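Local structure of uncharacterized protein (4H0A) at residues 270-278 / 289-299. The protein is of unknown function but belongs to the CAP family of cysteine-rich secretory proteins and carries a CAP-associated domain ahead of its CAP domain. Residues are numbered along the deposited sequence; the frame is centred on the assembly and turned at random.
Sequences TTAQNVGYA and WMNSDIHRSRL
Asn274 packs among Trp289, His295 and Arg298. Its CG lies beside the backbone N and anti to the carbonyl carbon (chi1 -80°). This turns the amide toward helix 293-299. CB itself points from the strand toward the second segment and so lies over the indole. It sits 3.4 Å from the centroid of the Trp289 six-membered ring, almost on the ring normal, in a CH-pi contact. Asn274 ND2 donates to His295 O at 3.1 Å. The bond is fairly straight and lies near the amide plane, though it meets the acceptor tilted from the carbonyl plane. His295 O also takes the helical bond from Leu299 N, so two donors grip it. Asn274 OD1 faces the edge of the Arg298 guanidinium, where NH1 gives it a weak bond of 3.5 Å. With both ends of the amide engaged, its rotation is probably fixed.

Arg298 is extended from CG to NE. Its CG and NE pack on Ala272 CB, and Ile294 CG2 lies over one face of the guanidinium. The indole turns its N-H edge to the strand, and Trp289 NE1 makes a weak bond to Val275 O. The His295 imidazole and the Asn274 amide lie alongside, running in opposite directions, their planes 35° apart. His295 ND1 pairs with the N-cap Ser292 OG at 2.9 Å. This bond is likely to steady the turn of the ring. NE2 donates weakly to a water that also takes a weak bond from Val275 N and gives one to Gln273 O.

Trp289 lies in the last turn of helix 282-290. This helix and helix 293-299, which crosses at -123°, pack on one side of strand 270-277, consistent with the alpha-beta-alpha sandwich of the CAP fold. Strands 9-11 and 315-322 flank the strand. Helix 254-263 meets Thr271 and Gln273, which points away from the contact.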
ATOM      1  N   THR A 270      15.295  -7.469 -20.819  1.00 78.97           N
ATOM      2  CA  THR A 270      14.226  -6.467 -20.849  1.00 77.94           C
ATOM      3  C   THR A 270      14.188  -5.676 -19.543  1.00 77.40           C
ATOM      4  O   THR A 270      14.740  -6.104 -18.523  1.00 73.98           O
ATOM      5  CB  THR A 270      12.861  -7.113 -21.121  1.00 83.16           C
ATOM      6  OG1 THR A 270      12.591  -8.094 -20.120  1.00 78.93           O
ATOM      7  CG2 THR A 270      12.765  -7.726 -22.517  1.00 83.84           C
ATOM      8  N   THR A 271      13.544  -4.504 -19.597  1.00 74.18           N
ATOM      9  CA  THR A 271      13.413  -3.611 -18.448  1.00 70.94           C
ATOM     10  C   THR A 271      12.171  -2.728 -18.578  1.00 75.52           C
ATOM     11  O   THR A 271      11.698  -2.468 -19.684  1.00 78.31           O
ATOM     12  CB  THR A 271      14.675  -2.739 -18.308  1.00 75.89           C
ATOM     13  OG1 THR A 271      14.669  -2.110 -17.022  1.00 68.70           O
ATOM     14  CG2 THR A 271      14.798  -1.686 -19.415  1.00 76.25           C
ATOM     15  N   ALA A 272      11.678  -2.238 -17.443  1.00 69.10           N
ATOM     16  CA  ALA A 272      10.524  -1.339 -17.398  1.00 69.23           C
ATOM     17  C   ALA A 272      10.526  -0.574 -16.089  1.00 70.52           C
ATOM     18  O   ALA A 272      11.361  -0.848 -15.226  1.00 68.50           O
ATOM     19  CB  ALA A 272       9.237  -2.126 -17.559  1.00 69.67           C
ATOM     20  N   GLN A 273       9.611   0.393 -15.940  1.00 66.56           N
ATOM     21  CA  GLN A 273       9.565   1.221 -14.743  1.00 63.14           C
ATOM     22  C   GLN A 273       8.145   1.631 -14.388  1.00 65.45           C
ATOM     23  O   GLN A 273       7.387   2.035 -15.265  1.00 67.20           O
ATOM     24  CB  GLN A 273      10.413   2.477 -14.976  1.00 65.95           C
ATOM     25  CG  GLN A 273      10.527   3.411 -13.775  1.00 72.22           C
ATOM     26  CD  GLN A 273      11.368   4.629 -14.065  1.00 86.98           C
ATOM     27  OE1 GLN A 273      11.832   4.861 -15.190  1.00 82.60           O
ATOM     28  NE2 GLN A 273      11.558   5.454 -13.050  1.00 77.18           N
ATOM     29  N   ASN A 274       7.819   1.577 -13.089  1.00 57.96           N
ATOM     30  CA  ASN A 274       6.548   2.039 -12.550  1.00 56.35           C
ATOM     31  C   ASN A 274       6.841   3.250 -11.709  1.00 59.67           C
ATOM     32  O   ASN A 274       7.812   3.232 -10.949  1.00 57.21           O
ATOM     33  CB  ASN A 274       5.860   0.950 -11.730  1.00 52.35           C
ATOM     34  CG  ASN A 274       5.139  -0.080 -12.550  1.00 65.98           C
ATOM     35  OD1 ASN A 274       5.169  -0.056 -13.771  1.00 59.23           O
ATOM     36  ND2 ASN A 274       4.506  -1.037 -11.893  1.00 53.50           N
ATOM     37  N   VAL A 275       6.043   4.312 -11.858  1.00 58.30           N
ATOM     38  CA  VAL A 275       6.228   5.554 -11.109  1.00 58.63           C
ATOM     39  C   VAL A 275       4.881   6.003 -10.541  1.00 64.46           C
ATOM     40  O   VAL A 275       3.840   5.737 -11.145  1.00 66.24           O
ATOM     41  CB  VAL A 275       6.869   6.672 -11.986  1.00 65.75           C
ATOM     42  CG1 VAL A 275       7.149   7.927 -11.163  1.00 65.08           C
ATOM     43  CG2 VAL A 275       8.148   6.183 -12.656  1.00 66.54           C
ATOM     44  N   GLY A 276       4.926   6.667  -9.390  1.00 60.54           N
ATOM     45  CA  GLY A 276       3.757   7.220  -8.717  1.00 61.36           C
ATOM     46  C   GLY A 276       4.075   8.556  -8.080  1.00 68.90           C
ATOM     47  O   GLY A 276       5.184   8.725  -7.570  1.00 66.72           O
ATOM     48  N   TYR A 277       3.118   9.518  -8.103  1.00 70.37           N
ATOM     49  CA  TYR A 277       3.300  10.861  -7.528  1.00 72.47           C
ATOM     50  C   TYR A 277       2.253  11.198  -6.442  1.00 74.94           C
ATOM     51  O   TYR A 277       1.084  10.850  -6.567  1.00 74.70           O
ATOM     52  CB  TYR A 277       3.236  11.926  -8.644  1.00 79.21           C
ATOM     53  CG  TYR A 277       3.351  13.348  -8.130  1.00 84.65           C
ATOM     54  CD1 TYR A 277       4.475  13.765  -7.424  1.00 86.01           C
ATOM     55  CD2 TYR A 277       2.314  14.260  -8.297  1.00 88.86           C
ATOM     56  CE1 TYR A 277       4.574  15.059  -6.912  1.00 88.81           C
ATOM     57  CE2 TYR A 277       2.404  15.560  -7.799  1.00 91.93           C
ATOM     58  CZ  TYR A 277       3.537  15.956  -7.101  1.00 99.91           C
ATOM     59  OH  TYR A 277       3.657  17.232  -6.597  1.00104.95           O
ATOM     60  N   ALA A 278       2.702  11.889  -5.385  1.00 70.86           N
ATOM     61  CA  ALA A 278       1.900  12.412  -4.271  1.00 70.40           C
ATOM     62  C   ALA A 278       1.270  11.333  -3.370  1.00 71.14           C
ATOM     63  O   ALA A 278       0.399  11.678  -2.562  1.00 71.84           O
ATOM     64  CB  ALA A 278       0.809  13.340  -4.800  1.00 74.34           C
ATOM     65  N   TRP A 289      -1.141   1.071  -9.054  1.00 53.98           N
ATOM     66  CA  TRP A 289      -0.381   0.320 -10.064  1.00 54.21           C
ATOM     67  C   TRP A 289      -1.122  -0.967 -10.457  1.00 57.66           C
ATOM     68  O   TRP A 289      -1.198  -1.284 -11.644  1.00 60.39           O
ATOM     69  CB  TRP A 289       1.037  -0.005  -9.566  1.00 50.56           C
ATOM     70  CG  TRP A 289       1.951   1.182  -9.489  1.00 51.81           C
ATOM     71  CD1 TRP A 289       1.666   2.470  -9.837  1.00 56.59           C
ATOM     72  CD2 TRP A 289       3.293   1.191  -8.990  1.00 50.13           C
ATOM     73  NE1 TRP A 289       2.760   3.270  -9.624  1.00 55.86           N
ATOM     74  CE2 TRP A 289       3.760   2.521  -9.063  1.00 55.10           C
ATOM     75  CE3 TRP A 289       4.149   0.203  -8.485  1.00 49.32           C
ATOM     76  CZ2 TRP A 289       5.061   2.878  -8.690  1.00 53.50           C
ATOM     77  CZ3 TRP A 289       5.440   0.557  -8.124  1.00 50.10           C
ATOM     78  CH2 TRP A 289       5.882   1.880  -8.225  1.00 51.78           C
HETATM   79  N   MSE A 290      -1.709  -1.675  -9.477  1.00 51.07           N
HETATM   80  CA  MSE A 290      -2.469  -2.908  -9.735  1.00 50.58           C
HETATM   81  C   MSE A 290      -3.729  -2.643 -10.594  1.00 58.24           C
HETATM   82  O   MSE A 290      -4.202  -3.565 -11.254  1.00 57.70           O
HETATM   83  CB  MSE A 290      -2.908  -3.579  -8.409  1.00 49.68           C
HETATM   84  CG  MSE A 290      -1.766  -4.213  -7.578  1.00 52.63           C
HETATM   85 SE   MSE A 290      -0.984  -5.770  -8.392  0.75 60.18          SE
HETATM   86  CE  MSE A 290      -2.522  -6.922  -8.538  1.00 57.94           C
ATOM     87  N   ASN A 291      -4.275  -1.399 -10.584  1.00 57.88           N
ATOM     88  CA  ASN A 291      -5.486  -1.059 -11.350  1.00 61.55           C
ATOM     89  C   ASN A 291      -5.165  -0.298 -12.652  1.00 69.82           C
ATOM     90  O   ASN A 291      -6.065   0.257 -13.282  1.00 73.21           O
ATOM     91  CB  ASN A 291      -6.461  -0.293 -10.463  1.00 61.73           C
ATOM     92  CG  ASN A 291      -7.119  -1.217  -9.468  1.00 85.11           C
ATOM     93  OD1 ASN A 291      -8.258  -1.618  -9.646  1.00 79.23           O
ATOM     94  ND2 ASN A 291      -6.405  -1.646  -8.435  1.00 77.72           N
ATOM     95  N   SER A 292      -3.896  -0.356 -13.090  1.00 66.64           N
ATOM     96  CA  SER A 292      -3.419   0.171 -14.361  1.00 69.65           C
ATOM     97  C   SER A 292      -2.791  -1.009 -15.084  1.00 73.23           C
ATOM     98  O   SER A 292      -1.795  -1.536 -14.594  1.00 70.35           O
ATOM     99  CB  SER A 292      -2.422   1.303 -14.131  1.00 73.30           C
ATOM    100  OG  SER A 292      -1.723   1.625 -15.322  1.00 87.22           O
ATOM    101  N   ASP A 293      -3.407  -1.483 -16.188  1.00 71.54           N
ATOM    102  CA  ASP A 293      -2.946  -2.668 -16.929  1.00 72.02           C
ATOM    103  C   ASP A 293      -1.443  -2.650 -17.218  1.00 74.14           C
ATOM    104  O   ASP A 293      -0.764  -3.657 -16.995  1.00 72.02           O
ATOM    105  CB  ASP A 293      -3.708  -2.799 -18.260  1.00 78.71           C
ATOM    106  CG  ASP A 293      -3.285  -4.003 -19.085  1.00 95.89           C
ATOM    107  OD1 ASP A 293      -3.421  -5.145 -18.584  1.00 95.89           O
ATOM    108  OD2 ASP A 293      -2.788  -3.803 -20.218  1.00104.84           O
ATOM    109  N   ILE A 294      -0.926  -1.507 -17.690  1.00 71.23           N
ATOM    110  CA  ILE A 294       0.489  -1.385 -18.041  1.00 70.89           C
ATOM    111  C   ILE A 294       1.363  -1.537 -16.766  1.00 71.13           C
ATOM    112  O   ILE A 294       2.340  -2.287 -16.794  1.00 69.54           O
ATOM    113  CB  ILE A 294       0.766  -0.047 -18.784  1.00 76.88           C
ATOM    114  CG1 ILE A 294      -0.047   0.075 -20.109  1.00 82.25           C
ATOM    115  CG2 ILE A 294       2.256   0.137 -19.050  1.00 77.39           C
ATOM    116  CD1 ILE A 294       0.231  -0.995 -21.194  1.00 94.81           C
ATOM    117  N   HIS A 295       1.020  -0.850 -15.663  1.00 65.48           N
ATOM    118  CA  HIS A 295       1.787  -0.973 -14.413  1.00 62.12           C
ATOM    119  C   HIS A 295       1.588  -2.368 -13.778  1.00 62.51           C
ATOM    120  O   HIS A 295       2.559  -2.943 -13.290  1.00 60.09           O
ATOM    121  CB  HIS A 295       1.412   0.135 -13.419  1.00 62.06           C
ATOM    122  CG  HIS A 295       1.760   1.516 -13.890  1.00 68.20           C
ATOM    123  ND1 HIS A 295       1.161   2.070 -15.006  1.00 74.11           N
ATOM    124  CD2 HIS A 295       2.607   2.425 -13.354  1.00 69.73           C
ATOM    125  CE1 HIS A 295       1.671   3.287 -15.125  1.00 74.94           C
ATOM    126  NE2 HIS A 295       2.541   3.546 -14.147  1.00 72.59           N
ATOM    127  N   ARG A 296       0.343  -2.904 -13.803  1.00 58.74           N
ATOM    128  CA  ARG A 296       0.030  -4.232 -13.259  0.50 56.95           C
ATOM    129  C   ARG A 296       0.847  -5.313 -13.967  1.00 61.26           C
ATOM    130  O   ARG A 296       1.399  -6.185 -13.298  1.00 59.37           O
ATOM    131  CB  ARG A 296      -1.469  -4.538 -13.419  0.50 58.77           C
ATOM    132  CG  ARG A 296      -1.955  -5.793 -12.672  0.50 65.99           C
ATOM    133  CD  ARG A 296      -2.821  -6.712 -13.529  0.50 78.32           C
ATOM    134  NE  ARG A 296      -3.767  -5.984 -14.379  0.50 88.18           N
ATOM    135  CZ  ARG A 296      -4.920  -5.451 -13.979  0.50102.61           C
ATOM    136  NH1 ARG A 296      -5.309  -5.558 -12.711  0.50 85.65           N
ATOM    137  NH2 ARG A 296      -5.695  -4.807 -14.843  0.50 96.03           N
ATOM    138  N   SER A 297       0.906  -5.270 -15.316  1.00 59.86           N
ATOM    139  CA  SER A 297       1.655  -6.253 -16.113  1.00 60.80           C
ATOM    140  C   SER A 297       3.145  -6.265 -15.753  1.00 62.58           C
ATOM    141  O   SER A 297       3.752  -7.330 -15.782  1.00 61.71           O
ATOM    142  CB  SER A 297       1.466  -6.020 -17.616  1.00 68.63           C
ATOM    143  OG  SER A 297       2.139  -4.874 -18.111  1.00 80.60           O
ATOM    144  N   ARG A 298       3.719  -5.112 -15.368  1.00 59.01           N
ATOM    145  CA  ARG A 298       5.124  -5.048 -14.954  1.00 57.62           C
ATOM    146  C   ARG A 298       5.313  -5.680 -13.570  1.00 57.58           C
ATOM    147  O   ARG A 298       6.240  -6.470 -13.394  1.00 56.84           O
ATOM    148  CB  ARG A 298       5.644  -3.600 -14.946  1.00 58.12           C
ATOM    149  CG  ARG A 298       5.805  -3.020 -16.347  1.00 67.11           C
ATOM    150  CD  ARG A 298       5.701  -1.512 -16.343  1.00 75.01           C
ATOM    151  NE  ARG A 298       5.766  -0.943 -17.688  1.00 83.89           N
ATOM    152  CZ  ARG A 298       5.497   0.325 -17.994  1.00 97.51           C
ATOM    153  NH1 ARG A 298       5.133   1.187 -17.043  1.00 81.81           N
ATOM    154  NH2 ARG A 298       5.568   0.739 -19.253  1.00 84.34           N
ATOM    155  N   LEU A 299       4.443  -5.337 -12.593  1.00 52.01           N
ATOM    156  CA  LEU A 299       4.519  -5.914 -11.237  1.00 49.04           C
ATOM    157  C   LEU A 299       4.395  -7.433 -11.262  1.00 52.62           C
ATOM    158  O   LEU A 299       5.110  -8.116 -10.538  1.00 50.15           O
ATOM    159  CB  LEU A 299       3.399  -5.370 -10.329  1.00 47.81           C
ATOM    160  CG  LEU A 299       3.559  -3.979  -9.736  1.00 51.15           C
ATOM    161  CD1 LEU A 299       2.252  -3.517  -9.129  1.00 50.96           C
ATOM    162  CD2 LEU A 299       4.645  -3.947  -8.681  1.00 48.35           C
TER
HETATM  163  O   HOH W   1       5.084   4.491 -14.705  1.00 60.56           O